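PDB 4G2A: YARHG domain-containing protein from Legionella pneumophila subsp. pneumophila, which is of unknown function but may bind a nutrient, joining a DUF4424 region to a C-terminal YARHG domain. Local coordinates for residues 3-9 against 145-151; 153-159 against 229-235; 30-36 against 178-183; 114-119 against 162-166. All blocks are in the same frame, centred on the assembly; numbering follows the deposited sequence.

From the N terminus, the first strand waits for residues 145-151 before interaction 1 closes its loop, at the end of strand 136-150. Interaction 3 opens within that span, at 30-36, and closes later, at 178-183, so the two cross. Interaction 4 joins the loops 114-119 and 162-166; both ends fall between those of interaction 3, yet it also crosses interactions 1 and 2. Interaction 2 starts just after interaction 1 has closed and ends at 229-235, crossing interaction 3. Interactions 1 and 2 meet along strands 136-150 and 155-160, and interaction 3 packs against both. Interaction 4 stands apart, its centre about 21 Å or more from the other centres.

Interaction 1: 3-9 against 145-151; sequences DTAVGGE and TGATYDV. With SO4 (sulfate ion), chain K.
Ala5 lays its methyl over one face of the Tyr149 ring, CB standing 3.6 Å from the ring centroid and displaced toward the rim that carries CZ. This CH-pi contact forms because chi1 of 67° holds Tyr149 CG between its own backbone N and carbonyl carbon, folding the ring back across the neighbouring strand. On the face that carries Thr4 and Asp150, Thr4 CG2 meets Thr148 CG2 at 3.8 Å, the two side chains slanting across each other. Thr148 OG1 turns the other way and takes the N-H of Gly7 at 2.8 Å. The antiparallel strands 4-6 and 148-150 pair through Ala5 N to Tyr149 O (2.8 Å) and Tyr149 N to Ala5 O (3.1 Å); farther along, Gly146 N donates to Gly7 O at 2.7 Å. Close approach at Gly7 leaves no room for a CB. One water bridges Gly8 O and Thr148 OG1, another takes the N-H of Thr148 near Gly146 O and Gly8 O, and with the hydroxyl they supplement the backbone bond around Gly7 and Gly8.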
loop_
_atom_site.group_PDB
_atom_site.type_symbol
_atom_site.label_atom_id
_atom_site.label_comp_id
_atom_site.label_asym_id
_atom_site.label_seq_id
_atom_site.Cartn_x
_atom_site.Cartn_y
_atom_site.Cartn_z
ATOM N N ASP A 3 8.298 -9.922 -11.059
ATOM C CA ASP A 3 8.338 -10.056 -9.607
ATOM C C ASP A 3 7.216 -9.290 -8.914
ATOM O O ASP A 3 6.671 -9.756 -7.914
ATOM C CB ASP A 3 9.685 -9.536 -9.066
ATOM C CG ASP A 3 10.925 -10.329 -9.439
ATOM O OD1 ASP A 3 10.775 -11.437 -10.033
ATOM O OD2 ASP A 3 12.058 -9.853 -9.121
ATOM N N THR A 4 6.925 -8.098 -9.406
ATOM C CA THR A 4 5.973 -7.191 -8.794
ATOM C C THR A 4 4.863 -6.777 -9.744
ATOM O O THR A 4 5.138 -6.385 -10.884
ATOM C CB THR A 4 6.752 -5.928 -8.318
ATOM O OG1 THR A 4 7.833 -6.344 -7.488
ATOM C CG2 THR A 4 5.871 -4.894 -7.575
ATOM N N ALA A 5 3.615 -6.814 -9.253
ATOM C CA ALA A 5 2.500 -6.230 -9.977
ATOM C C ALA A 5 2.326 -4.832 -9.386
ATOM O O ALA A 5 1.908 -4.680 -8.232
ATOM C CB ALA A 5 1.254 -7.078 -9.848
ATOM N N VAL A 6 2.793 -3.827 -10.141
ATOM C CA VAL A 6 2.822 -2.403 -9.814
ATOM C C VAL A 6 1.397 -1.828 -9.894
ATOM O O VAL A 6 0.707 -1.970 -10.923
ATOM C CB VAL A 6 3.840 -1.670 -10.746
ATOM C CG1 VAL A 6 3.834 -0.160 -10.523
ATOM C CG2 VAL A 6 5.250 -2.214 -10.537
ATOM N N GLY A 7 0.974 -1.200 -8.787
ATOM C CA GLY A 7 -0.358 -0.627 -8.650
ATOM C C GLY A 7 -0.466 0.888 -8.618
ATOM O O GLY A 7 -1.566 1.428 -8.745
ATOM N N GLY A 8 0.657 1.575 -8.460
ATOM C CA GLY A 8 0.688 3.034 -8.360
ATOM C C GLY A 8 0.912 3.476 -6.931
ATOM O O GLY A 8 0.878 2.658 -6.007
ATOM N N GLU A 9 1.179 4.765 -6.741
ATOM C CA GLU A 9 1.446 5.309 -5.409
ATOM C C GLU A 9 1.154 6.811 -5.344
ATOM O O GLU A 9 1.030 7.481 -6.378
ATOM C CB GLU A 9 2.905 5.027 -4.968
ATOM C CG GLU A 9 4.021 5.584 -5.862
ATOM C CD GLU A 9 5.373 5.748 -5.176
ATOM O OE1 GLU A 9 5.415 5.861 -3.926
ATOM O OE2 GLU A 9 6.393 5.833 -5.893
ATOM N N THR A 145 -5.391 4.263 -6.458
ATOM C CA THR A 145 -4.354 3.478 -7.141
ATOM C C THR A 145 -4.759 2.026 -6.989
ATOM O O THR A 145 -5.683 1.731 -6.223
ATOM C CB THR A 145 -2.936 3.737 -6.548
ATOM O OG1 THR A 145 -2.859 3.182 -5.236
ATOM C CG2 THR A 145 -2.532 5.207 -6.533
ATOM N N GLY A 146 -4.043 1.139 -7.663
ATOM C CA GLY A 146 -4.180 -0.297 -7.480
ATOM C C GLY A 146 -3.361 -0.690 -6.261
ATOM O O GLY A 146 -2.659 0.149 -5.667
ATOM N N ALA A 147 -3.469 -1.953 -5.837
ATOM C CA ALA A 147 -2.720 -2.365 -4.665
ATOM C C ALA A 147 -1.559 -3.255 -5.080
ATOM O O ALA A 147 -1.746 -4.427 -5.424
ATOM C CB ALA A 147 -3.626 -3.051 -3.659
ATOM N N THR A 148 -0.357 -2.654 -5.088
ATOM C CA THR A 148 0.919 -3.275 -5.416
ATOM C C THR A 148 1.091 -4.570 -4.602
ATOM O O THR A 148 0.793 -4.625 -3.406
ATOM C CB THR A 148 2.072 -2.245 -5.190
ATOM O OG1 THR A 148 1.882 -1.207 -6.126
ATOM C CG2 THR A 148 3.464 -2.807 -5.444
ATOM N N TYR A 149 1.555 -5.608 -5.281
ATOM C CA TYR A 149 1.802 -6.885 -4.662
ATOM C C TYR A 149 2.944 -7.593 -5.415
ATOM O O TYR A 149 3.205 -7.292 -6.575
ATOM C CB TYR A 149 0.501 -7.728 -4.570
ATOM C CG TYR A 149 -0.058 -8.176 -5.902
ATOM C CD1 TYR A 149 -0.953 -7.380 -6.608
ATOM C CD2 TYR A 149 0.286 -9.414 -6.443
ATOM C CE1 TYR A 149 -1.473 -7.790 -7.836
ATOM C CE2 TYR A 149 -0.222 -9.831 -7.670
ATOM C CZ TYR A 149 -1.113 -9.022 -8.357
ATOM O OH TYR A 149 -1.624 -9.440 -9.557
ATOM N N ASP A 150 3.633 -8.517 -4.745
ATOM C CA ASP A 150 4.754 -9.200 -5.376
ATOM C C ASP A 150 4.746 -10.718 -5.135
ATOM O O ASP A 150 3.912 -11.232 -4.376
ATOM C CB ASP A 150 6.095 -8.581 -4.930
ATOM C CG ASP A 150 6.336 -8.563 -3.443
ATOM O OD1 ASP A 150 5.954 -9.551 -2.760
ATOM O OD2 ASP A 150 7.034 -7.646 -2.977
ATOM N N VAL A 151 5.693 -11.412 -5.803
ATOM C CA VAL A 151 5.912 -12.870 -5.805
ATOM C C VAL A 151 6.326 -13.437 -4.413
ATOM O O VAL A 151 6.411 -14.654 -4.283
ATOM C CB VAL A 151 6.929 -13.286 -6.902
ATOM C CG1 VAL A 151 6.345 -13.038 -8.291
ATOM C CG2 VAL A 151 8.276 -12.570 -6.742
HETATM S S SO4 K . 9.719 -6.577 -12.172
HETATM O O1 SO4 K . 8.259 -6.715 -12.159
HETATM O O2 SO4 K . 10.328 -7.745 -12.825
HETATM O O3 SO4 K . 10.073 -5.365 -12.927
HETATM O O4 SO4 K . 10.208 -6.463 -10.792
HETATM O O HOH W 1 -0.188 0.149 -4.363
HETATM O O HOH W 2 3.500 1.163 -5.480
#

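Interaction 2: 153-159 against 229-235; sequences GYHWVRY and LSLCLFT
His155 and Leu233 exchange two backbone hydrogen bonds, the straighter from Leu233 N to His155 O (2.8 Å, 174° at the hydrogen). Val157 with Leu231 and Tyr159 with Leu229 repeat this antiparallel pairing. At one end a water joins Gly153 O, Leu233 O, Thr235 N and His155 ND1, meeting the imidazole at its edge, while Thr235 CG2 covers one face. With SG anti to its backbone N (chi1 -171°), Cys232 sets the sulfur against two rings: over the six-membered ring of Trp156, 3.8 Å from its centroid, with Arg158 NH1 on the opposite face, and obliquely to the Tyr154 ring, 3.5 Å from CG. Tyr154 in turn presents its edge to Phe234 in an offset edge-to-face pair, planes at 75°. On the face that carries His155, Val157 and Leu231, Val157 CG1 meets Leu231 CB at 3.7 Å. Cys232 is disulfide-bonded to Cys188, strand 136-150 flanks strand 155-160 on its other side, Leu231 and Leu233 pack on strand 215-220, and helix 236-250 follows Thr235.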
loop_
_atom_site.group_PDB
_atom_site.type_symbol
_atom_site.label_atom_id
_atom_site.label_comp_id
_atom_site.label_asym_id
_atom_site.label_seq_id
_atom_site.Cartn_x
_atom_site.Cartn_y
_atom_site.Cartn_z
ATOM N N GLY A 153 4.588 -12.452 -1.730
ATOM C CA GLY A 153 3.301 -12.335 -1.065
ATOM C C GLY A 153 3.084 -11.026 -0.363
ATOM O O GLY A 153 2.130 -10.891 0.403
ATOM N N TYR A 154 3.950 -10.057 -0.613
ATOM C CA TYR A 154 3.827 -8.754 0.037
ATOM C C TYR A 154 2.825 -7.848 -0.652
ATOM O O TYR A 154 2.588 -7.986 -1.843
ATOM C CB TYR A 154 5.176 -8.028 0.044
ATOM C CG TYR A 154 6.353 -8.772 0.627
ATOM C CD1 TYR A 154 6.174 -9.752 1.604
ATOM C CD2 TYR A 154 7.657 -8.427 0.279
ATOM C CE1 TYR A 154 7.262 -10.385 2.200
ATOM C CE2 TYR A 154 8.750 -9.062 0.859
ATOM C CZ TYR A 154 8.549 -10.036 1.828
ATOM O OH TYR A 154 9.631 -10.670 2.403
ATOM N N HIS A 155 2.255 -6.913 0.108
ATOM C CA HIS A 155 1.398 -5.810 -0.340
ATOM C C HIS A 155 2.168 -4.554 0.035
ATOM O O HIS A 155 2.706 -4.467 1.143
ATOM C CB HIS A 155 0.008 -5.857 0.304
ATOM C CG HIS A 155 -1.053 -6.523 -0.528
ATOM N ND1 HIS A 155 -1.286 -7.894 -0.447
ATOM C CD2 HIS A 155 -1.975 -5.974 -1.356
ATOM C CE1 HIS A 155 -2.305 -8.136 -1.262
ATOM N NE2 HIS A 155 -2.747 -7.018 -1.841
ATOM N N TRP A 156 2.353 -3.659 -0.917
ATOM C CA TRP A 156 3.110 -2.430 -0.694
ATOM C C TRP A 156 2.214 -1.207 -0.782
ATOM O O TRP A 156 1.448 -1.054 -1.732
ATOM C CB TRP A 156 4.243 -2.302 -1.716
ATOM C CG TRP A 156 5.376 -3.257 -1.503
ATOM C CD1 TRP A 156 5.573 -4.449 -2.131
ATOM C CD2 TRP A 156 6.516 -3.057 -0.651
ATOM N NE1 TRP A 156 6.740 -5.025 -1.697
ATOM C CE2 TRP A 156 7.340 -4.196 -0.784
ATOM C CE3 TRP A 156 6.911 -2.029 0.234
ATOM C CZ2 TRP A 156 8.550 -4.336 -0.080
ATOM C CZ3 TRP A 156 8.109 -2.166 0.926
ATOM C CH2 TRP A 156 8.905 -3.319 0.783
ATOM N N VAL A 157 2.310 -0.339 0.210
ATOM C CA VAL A 157 1.584 0.932 0.230
ATOM C C VAL A 157 2.695 1.963 0.352
ATOM O O VAL A 157 3.595 1.806 1.175
ATOM C CB VAL A 157 0.422 1.036 1.270
ATOM C CG1 VAL A 157 0.763 0.339 2.575
ATOM C CG2 VAL A 157 -0.013 2.475 1.512
ATOM N N ARG A 158 2.738 2.894 -0.603
ATOM C CA ARG A 158 3.820 3.867 -0.668
ATOM C C ARG A 158 3.293 5.266 -0.866
ATOM O O ARG A 158 2.191 5.465 -1.371
ATOM C CB ARG A 158 4.814 3.527 -1.805
ATOM C CG ARG A 158 5.068 2.051 -2.080
ATOM C CD ARG A 158 5.963 1.931 -3.278
ATOM N NE ARG A 158 5.912 0.628 -3.950
ATOM C CZ ARG A 158 6.704 -0.402 -3.661
ATOM N NH1 ARG A 158 7.584 -0.316 -2.665
ATOM N NH2 ARG A 158 6.630 -1.522 -4.366
ATOM N N TYR A 159 4.114 6.239 -0.480
ATOM C CA TYR A 159 3.862 7.672 -0.609
ATOM C C TYR A 159 5.201 8.402 -0.638
ATOM O O TYR A 159 5.975 8.255 0.305
ATOM C CB TYR A 159 2.972 8.178 0.530
ATOM C CG TYR A 159 2.311 9.504 0.237
ATOM C CD1 TYR A 159 2.979 10.704 0.469
ATOM C CD2 TYR A 159 1.032 9.562 -0.313
ATOM C CE1 TYR A 159 2.386 11.925 0.182
ATOM C CE2 TYR A 159 0.421 10.784 -0.587
ATOM C CZ TYR A 159 1.097 11.964 -0.321
ATOM O OH TYR A 159 0.508 13.179 -0.579
ATOM N N LEU A 229 7.174 7.235 2.574
ATOM C CA LEU A 229 6.338 6.267 3.251
ATOM C C LEU A 229 6.533 4.947 2.508
ATOM O O LEU A 229 6.366 4.867 1.285
ATOM C CB LEU A 229 4.853 6.673 3.322
ATOM C CG LEU A 229 3.877 5.536 3.666
ATOM C CD1 LEU A 229 4.070 5.080 5.073
ATOM C CD2 LEU A 229 2.484 5.963 3.486
ATOM N N SER A 230 6.984 3.950 3.244
ATOM C CA SER A 230 7.214 2.612 2.737
ATOM C C SER A 230 6.645 1.653 3.747
ATOM O O SER A 230 7.165 1.535 4.858
ATOM C CB SER A 230 8.700 2.369 2.493
ATOM O OG SER A 230 8.901 1.071 1.959
ATOM N N LEU A 231 5.519 1.037 3.404
ATOM C CA LEU A 231 4.863 0.104 4.302
ATOM C C LEU A 231 4.532 -1.183 3.561
ATOM O O LEU A 231 3.762 -1.205 2.597
ATOM C CB LEU A 231 3.618 0.754 4.938
ATOM C CG LEU A 231 2.878 -0.017 6.025
ATOM C CD1 LEU A 231 3.744 -0.209 7.264
ATOM C CD2 LEU A 231 1.603 0.707 6.405
ATOM N N CYS A 232 5.174 -2.242 4.010
ATOM C CA CYS A 232 5.040 -3.593 3.502
ATOM C C CYS A 232 4.119 -4.408 4.445
ATOM O O CYS A 232 4.404 -4.533 5.647
ATOM C CB CYS A 232 6.421 -4.222 3.376
ATOM S SG CYS A 232 6.422 -5.795 2.506
ATOM N N LEU A 233 3.008 -4.930 3.901
ATOM C CA LEU A 233 1.989 -5.652 4.680
ATOM C C LEU A 233 1.674 -7.034 4.181
ATOM O O LEU A 233 1.748 -7.302 2.977
ATOM C CB LEU A 233 0.656 -4.874 4.676
ATOM C CG LEU A 233 0.615 -3.475 5.280
ATOM C CD1 LEU A 233 -0.744 -2.834 5.034
ATOM C CD2 LEU A 233 0.939 -3.501 6.757
ATOM N N PHE A 234 1.233 -7.894 5.108
ATOM C CA PHE A 234 0.715 -9.210 4.778
ATOM C C PHE A 234 -0.781 -9.161 4.976
ATOM O O PHE A 234 -1.237 -8.694 6.008
ATOM C CB PHE A 234 1.343 -10.345 5.633
ATOM C CG PHE A 234 2.547 -11.036 5.043
ATOM C CD1 PHE A 234 2.459 -11.714 3.830
ATOM C CD2 PHE A 234 3.757 -11.058 5.725
ATOM C CE1 PHE A 234 3.574 -12.343 3.283
ATOM C CE2 PHE A 234 4.874 -11.690 5.181
ATOM C CZ PHE A 234 4.774 -12.330 3.963
ATOM N N THR A 235 -1.535 -9.625 3.995
ATOM C CA THR A 235 -2.984 -9.771 4.080
ATOM C C THR A 235 -3.217 -11.247 4.375
ATOM O O THR A 235 -2.275 -12.037 4.257
ATOM C CB THR A 235 -3.654 -9.291 2.796
ATOM O OG1 THR A 235 -3.068 -9.999 1.714
ATOM C CG2 THR A 235 -3.540 -7.792 2.585
HETATM O O HOH W 3 0.239 -9.445 1.503
HETATM O O HOH W 4 7.890 1.374 -0.623
#

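Interaction 3: 30-36 against 178-183. With SO4 (sulfate ion), chain D.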
loop_
_atom_site.group_PDB
_atom_site.type_symbol
_atom_site.label_atom_id
_atom_site.label_comp_id
_atom_site.label_asym_id
_atom_site.label_seq_id
_atom_site.Cartn_x
_atom_site.Cartn_y
_atom_site.Cartn_z
ATOM N N ILE A 30 -4.721 7.007 3.706
ATOM C CA ILE A 30 -4.604 5.988 2.652
ATOM C C ILE A 30 -5.453 4.812 3.115
ATOM O O ILE A 30 -5.164 4.192 4.151
ATOM C CB ILE A 30 -3.114 5.619 2.366
ATOM C CG1 ILE A 30 -2.243 6.886 2.125
ATOM C CG2 ILE A 30 -3.016 4.644 1.199
ATOM C CD1 ILE A 30 -0.720 6.649 1.871
ATOM N N SER A 31 -6.574 4.597 2.421
ATOM C CA SER A 31 -7.574 3.596 2.814
ATOM C C SER A 31 -7.721 2.464 1.800
ATOM O O SER A 31 -7.929 2.727 0.623
ATOM C CB SER A 31 -8.920 4.271 3.033
ATOM O OG SER A 31 -9.805 3.307 3.571
ATOM N N GLY A 32 -7.644 1.224 2.286
ATOM C CA GLY A 32 -7.735 0.002 1.482
ATOM C C GLY A 32 -9.145 -0.504 1.244
ATOM O O GLY A 32 -10.024 -0.340 2.087
ATOM N N LYS A 33 -9.352 -1.137 0.083
ATOM C CA LYS A 33 -10.594 -1.770 -0.361
ATOM C C LYS A 33 -10.224 -3.041 -1.103
ATOM O O LYS A 33 -9.281 -3.002 -1.895
ATOM C CB LYS A 33 -11.373 -0.812 -1.275
ATOM C CG LYS A 33 -12.806 -1.227 -1.586
ATOM C CD LYS A 33 -13.482 -0.207 -2.519
ATOM C CE LYS A 33 -14.905 -0.613 -2.838
ATOM N NZ LYS A 33 -15.532 0.246 -3.885
ATOM N N ASN A 34 -10.931 -4.174 -0.826
ATOM C CA ASN A 34 -10.758 -5.494 -1.466
ATOM C C ASN A 34 -9.319 -6.043 -1.420
ATOM O O ASN A 34 -8.937 -6.772 -2.344
ATOM C CB ASN A 34 -11.195 -5.440 -2.948
ATOM C CG ASN A 34 -12.604 -5.001 -3.204
ATOM O OD1 ASN A 34 -13.534 -5.427 -2.531
ATOM N ND2 ASN A 34 -12.794 -4.151 -4.207
ATOM N N LEU A 35 -8.537 -5.733 -0.364
ATOM C CA LEU A 35 -7.134 -6.166 -0.290
ATOM C C LEU A 35 -6.960 -7.662 -0.039
ATOM O O LEU A 35 -5.894 -8.186 -0.345
ATOM C CB LEU A 35 -6.357 -5.388 0.790
ATOM C CG LEU A 35 -6.186 -3.881 0.601
ATOM C CD1 LEU A 35 -5.575 -3.281 1.823
ATOM C CD2 LEU A 35 -5.273 -3.588 -0.535
ATOM N N ASN A 36 -7.985 -8.347 0.503
ATOM C CA ASN A 36 -7.932 -9.780 0.784
ATOM C C ASN A 36 -8.681 -10.601 -0.274
ATOM O O ASN A 36 -8.990 -11.773 -0.055
ATOM C CB ASN A 36 -8.489 -10.071 2.187
ATOM C CG ASN A 36 -7.908 -11.317 2.810
ATOM O OD1 ASN A 36 -6.709 -11.597 2.695
ATOM N ND2 ASN A 36 -8.740 -12.092 3.487
ATOM N N GLU A 178 -1.766 8.241 7.725
ATOM C CA GLU A 178 -2.570 7.138 8.232
ATOM C C GLU A 178 -2.842 6.114 7.128
ATOM O O GLU A 178 -3.405 6.465 6.088
ATOM C CB GLU A 178 -3.879 7.686 8.831
ATOM C CG GLU A 178 -4.660 6.712 9.697
ATOM C CD GLU A 178 -5.965 7.261 10.251
ATOM O OE1 GLU A 178 -6.669 7.992 9.517
ATOM O OE2 GLU A 178 -6.296 6.944 11.417
ATOM N N VAL A 179 -2.426 4.839 7.365
ATOM C CA VAL A 179 -2.693 3.713 6.459
ATOM C C VAL A 179 -3.736 2.800 7.132
ATOM O O VAL A 179 -3.559 2.403 8.287
ATOM C CB VAL A 179 -1.426 2.961 6.032
ATOM C CG1 VAL A 179 -1.789 1.716 5.210
ATOM C CG2 VAL A 179 -0.498 3.886 5.243
ATOM N N ILE A 180 -4.865 2.577 6.438
ATOM C CA ILE A 180 -6.044 1.828 6.915
ATOM C C ILE A 180 -6.384 0.741 5.900
ATOM O O ILE A 180 -7.174 0.981 4.989
ATOM C CB ILE A 180 -7.275 2.769 7.171
ATOM C CG1 ILE A 180 -6.871 4.024 7.939
ATOM C CG2 ILE A 180 -8.446 2.033 7.875
ATOM C CD1 ILE A 180 -7.679 5.221 7.593
ATOM N N PRO A 181 -5.839 -0.478 6.078
ATOM C CA PRO A 181 -6.090 -1.547 5.092
ATOM C C PRO A 181 -7.550 -2.009 4.992
ATOM O O PRO A 181 -7.961 -2.470 3.926
ATOM C CB PRO A 181 -5.189 -2.684 5.578
ATOM C CG PRO A 181 -4.121 -2.014 6.388
ATOM C CD PRO A 181 -4.839 -0.902 7.085
ATOM N N ASN A 182 -8.322 -1.914 6.101
ATOM C CA ASN A 182 -9.723 -2.332 6.181
ATOM C C ASN A 182 -9.883 -3.863 6.069
ATOM O O ASN A 182 -10.981 -4.361 5.791
ATOM C CB ASN A 182 -10.582 -1.603 5.149
ATOM C CG ASN A 182 -10.805 -0.169 5.524
ATOM O OD1 ASN A 182 -11.222 0.143 6.633
ATOM N ND2 ASN A 182 -10.538 0.733 4.617
ATOM N N THR A 183 -8.788 -4.601 6.302
ATOM C CA THR A 183 -8.736 -6.071 6.317
ATOM C C THR A 183 -7.687 -6.455 7.366
ATOM O O THR A 183 -6.783 -5.646 7.569
ATOM C CB THR A 183 -8.433 -6.645 4.905
ATOM O OG1 THR A 183 -8.665 -8.062 4.899
ATOM C CG2 THR A 183 -7.006 -6.374 4.435
HETATM S S SO4 D . -12.899 4.373 4.871
HETATM O O1 SO4 D . -13.200 3.226 4.011
HETATM O O2 SO4 D . -11.971 3.981 5.942
HETATM O O3 SO4 D . -12.306 5.444 4.078
HETATM O O4 SO4 D . -14.157 4.856 5.447
HETATM O O HOH W 5 -9.321 -4.159 2.060
#
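Asn182 reaches across to Ser31 and Gly32 along its whole side chain. CB starts the approach, 3.4 Å from Gly32 O, and CG follows at 3.5 Å from Gly32 O. CG lies anti to its own carbonyl carbon (chi1 -73°), which carries the amide over the end of the opposing strand. At the tip, ND2 donates to Gly32 O at 2.8 Å, on a lone pair, the oxygen lying almost in the amide plane. ND2 also makes a weak, bent bond to Ser31 OG at 2.9 Å, while OD1 lies 4.0 Å from O2 of the bound sulfate. This amide continues the parallel pairing of strands 21-33 and 174-180, where Ile30 N, Ile180 N and Gly32 N donate to Glu178 O, Ile30 O and Ile180 O. Just past the strands, a water joins Leu35 N to Pro181 O, and Leu35 CD1 rests 3.8 Å from Pro181 CB. Thr183 CG2 packs on Leu35 CB, while Thr183 OG1 lies 3.4 Å from CB of Asn36, whose OD1 accepts from Ile237 N.

Interaction 4: 114-119 against 162-166; sequences DQNKGL and KTGAL. With SO4 (sulfate ion), chain J.
Lys162 meets the backbone of Lys117 and Gly118, a turn that forms a G1 beta bulge: Gly118 and Leu119 both face Asp114, and Asp114 O accepts the N-H groups of Lys117 and Leu119 from opposite faces of its plane. Residues 162-166 form a 3-10 turn between strands 155-160 and 174-180. Lys162 CB comes within 3.8 Å of Lys117 O, and Gly118, at positive phi, passes close enough that a CB there would collide with it; the rest of the lysine leads away. Thr163 follows with its methyl turned toward the bulge. CG2, anti to its own carbonyl carbon, lies 3.6 Å from Gly118 C and 3.8 Å from Leu119 CB, tucked alongside the backbone, and Thr163 and Leu119 both also touch Ile14 of strand 10-15. Ala165 offers its methyl to the middle of the Lys117 chain, CB to CD at 3.8 Å. Lys117 is bent at chi2 (-98°), which swings its outer part across the 3-10 turn, and NZ donates to Ala165 O at 3.2 Å from above the carbonyl plane, 55° out of it. Its CE passes close to a bound sulfate, to which Asn116 ND2 donates. Leu166 sets CD2 against two side chains, 3.9 Å from Lys117 CG and, where Leu166 and Asp114 run past each other in opposite directions, 3.4 Å from Asp114 OD2.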
loop_
_atom_site.group_PDB
_atom_site.type_symbol
_atom_site.label_atom_id
_atom_site.label_comp_id
_atom_site.label_asym_id
_atom_site.label_seq_id
_atom_site.Cartn_x
_atom_site.Cartn_y
_atom_site.Cartn_z
ATOM N N ASP A 114 14.071 14.673 -10.645
ATOM C CA ASP A 114 15.014 15.289 -9.700
ATOM C C ASP A 114 15.322 14.226 -8.678
ATOM O O ASP A 114 14.835 14.276 -7.551
ATOM C CB ASP A 114 14.415 16.566 -9.071
ATOM C CG ASP A 114 15.428 17.532 -8.483
ATOM O OD1 ASP A 114 16.588 17.118 -8.251
ATOM O OD2 ASP A 114 15.056 18.696 -8.226
ATOM N N GLN A 115 16.077 13.214 -9.113
ATOM C CA GLN A 115 16.403 12.008 -8.349
ATOM C C GLN A 115 17.112 12.310 -7.056
ATOM O O GLN A 115 16.900 11.587 -6.073
ATOM C CB GLN A 115 17.216 11.038 -9.192
ATOM C CG GLN A 115 16.394 10.493 -10.354
ATOM C CD GLN A 115 16.746 11.112 -11.674
ATOM O OE1 GLN A 115 17.006 12.311 -11.784
ATOM N NE2 GLN A 115 16.721 10.301 -12.719
ATOM N N ASN A 116 17.899 13.403 -7.038
ATOM C CA ASN A 116 18.618 13.914 -5.865
ATOM C C ASN A 116 17.635 14.310 -4.761
ATOM O O ASN A 116 17.971 14.173 -3.589
ATOM C CB ASN A 116 19.498 15.126 -6.238
ATOM C CG ASN A 116 20.715 14.853 -7.118
ATOM O OD1 ASN A 116 21.221 13.722 -7.240
ATOM N ND2 ASN A 116 21.264 15.921 -7.702
ATOM N N LYS A 117 16.409 14.757 -5.138
ATOM C CA LYS A 117 15.355 15.165 -4.201
ATOM C C LYS A 117 14.238 14.107 -4.123
ATOM O O LYS A 117 13.196 14.344 -3.507
ATOM C CB LYS A 117 14.769 16.547 -4.583
ATOM C CG LYS A 117 15.791 17.679 -4.695
ATOM C CD LYS A 117 15.835 18.508 -3.446
ATOM C CE LYS A 117 16.850 19.615 -3.556
ATOM N NZ LYS A 117 16.452 20.793 -2.734
ATOM N N GLY A 118 14.479 12.944 -4.719
ATOM C CA GLY A 118 13.553 11.821 -4.673
ATOM C C GLY A 118 12.465 11.821 -5.718
ATOM O O GLY A 118 11.539 11.010 -5.629
ATOM N N LEU A 119 12.558 12.711 -6.724
ATOM C CA LEU A 119 11.575 12.725 -7.805
ATOM C C LEU A 119 12.079 11.833 -8.945
ATOM O O LEU A 119 13.103 12.144 -9.556
ATOM C CB LEU A 119 11.286 14.166 -8.281
ATOM C CG LEU A 119 10.333 14.312 -9.466
ATOM C CD1 LEU A 119 8.956 13.779 -9.131
ATOM C CD2 LEU A 119 10.259 15.738 -9.936
ATOM N N LYS A 162 10.111 12.516 0.217
ATOM C CA LYS A 162 11.454 13.098 0.088
ATOM C C LYS A 162 11.475 14.388 -0.767
ATOM O O LYS A 162 12.360 15.232 -0.601
ATOM C CB LYS A 162 12.444 12.077 -0.506
ATOM C CG LYS A 162 12.853 10.964 0.457
ATOM C CD LYS A 162 14.089 10.210 -0.052
ATOM C CE LYS A 162 14.203 8.803 0.503
ATOM N NZ LYS A 162 15.380 8.056 -0.052
ATOM N N THR A 163 10.510 14.503 -1.690
ATOM C CA THR A 163 10.331 15.605 -2.625
ATOM C C THR A 163 9.903 16.860 -1.893
ATOM O O THR A 163 10.047 17.951 -2.437
ATOM C CB THR A 163 9.343 15.217 -3.722
ATOM O OG1 THR A 163 8.147 14.699 -3.125
ATOM C CG2 THR A 163 9.930 14.212 -4.706
ATOM N N GLY A 164 9.465 16.711 -0.641
ATOM C CA GLY A 164 9.131 17.835 0.228
ATOM C C GLY A 164 10.276 18.825 0.389
ATOM O O GLY A 164 10.046 19.991 0.716
ATOM N N ALA A 165 11.522 18.364 0.094
ATOM C CA ALA A 165 12.779 19.122 0.076
ATOM C C ALA A 165 12.793 20.179 -1.049
ATOM O O ALA A 165 13.680 21.024 -1.066
ATOM C CB ALA A 165 13.954 18.166 -0.109
ATOM N N LEU A 166 11.839 20.110 -2.005
ATOM C CA LEU A 166 11.738 21.098 -3.076
ATOM C C LEU A 166 11.059 22.400 -2.566
ATOM O O LEU A 166 11.189 23.456 -3.190
ATOM C CB LEU A 166 10.982 20.532 -4.283
ATOM C CG LEU A 166 11.694 19.435 -5.071
ATOM C CD1 LEU A 166 10.722 18.671 -5.913
ATOM C CD2 LEU A 166 12.868 19.971 -5.892
HETATM S S SO4 J . 19.526 19.164 -6.890
HETATM O O1 SO4 J . 19.346 18.215 -7.981
HETATM O O2 SO4 J . 19.796 18.447 -5.641
HETATM O O3 SO4 J . 20.663 20.034 -7.195
HETATM O O4 SO4 J . 18.306 19.961 -6.744
#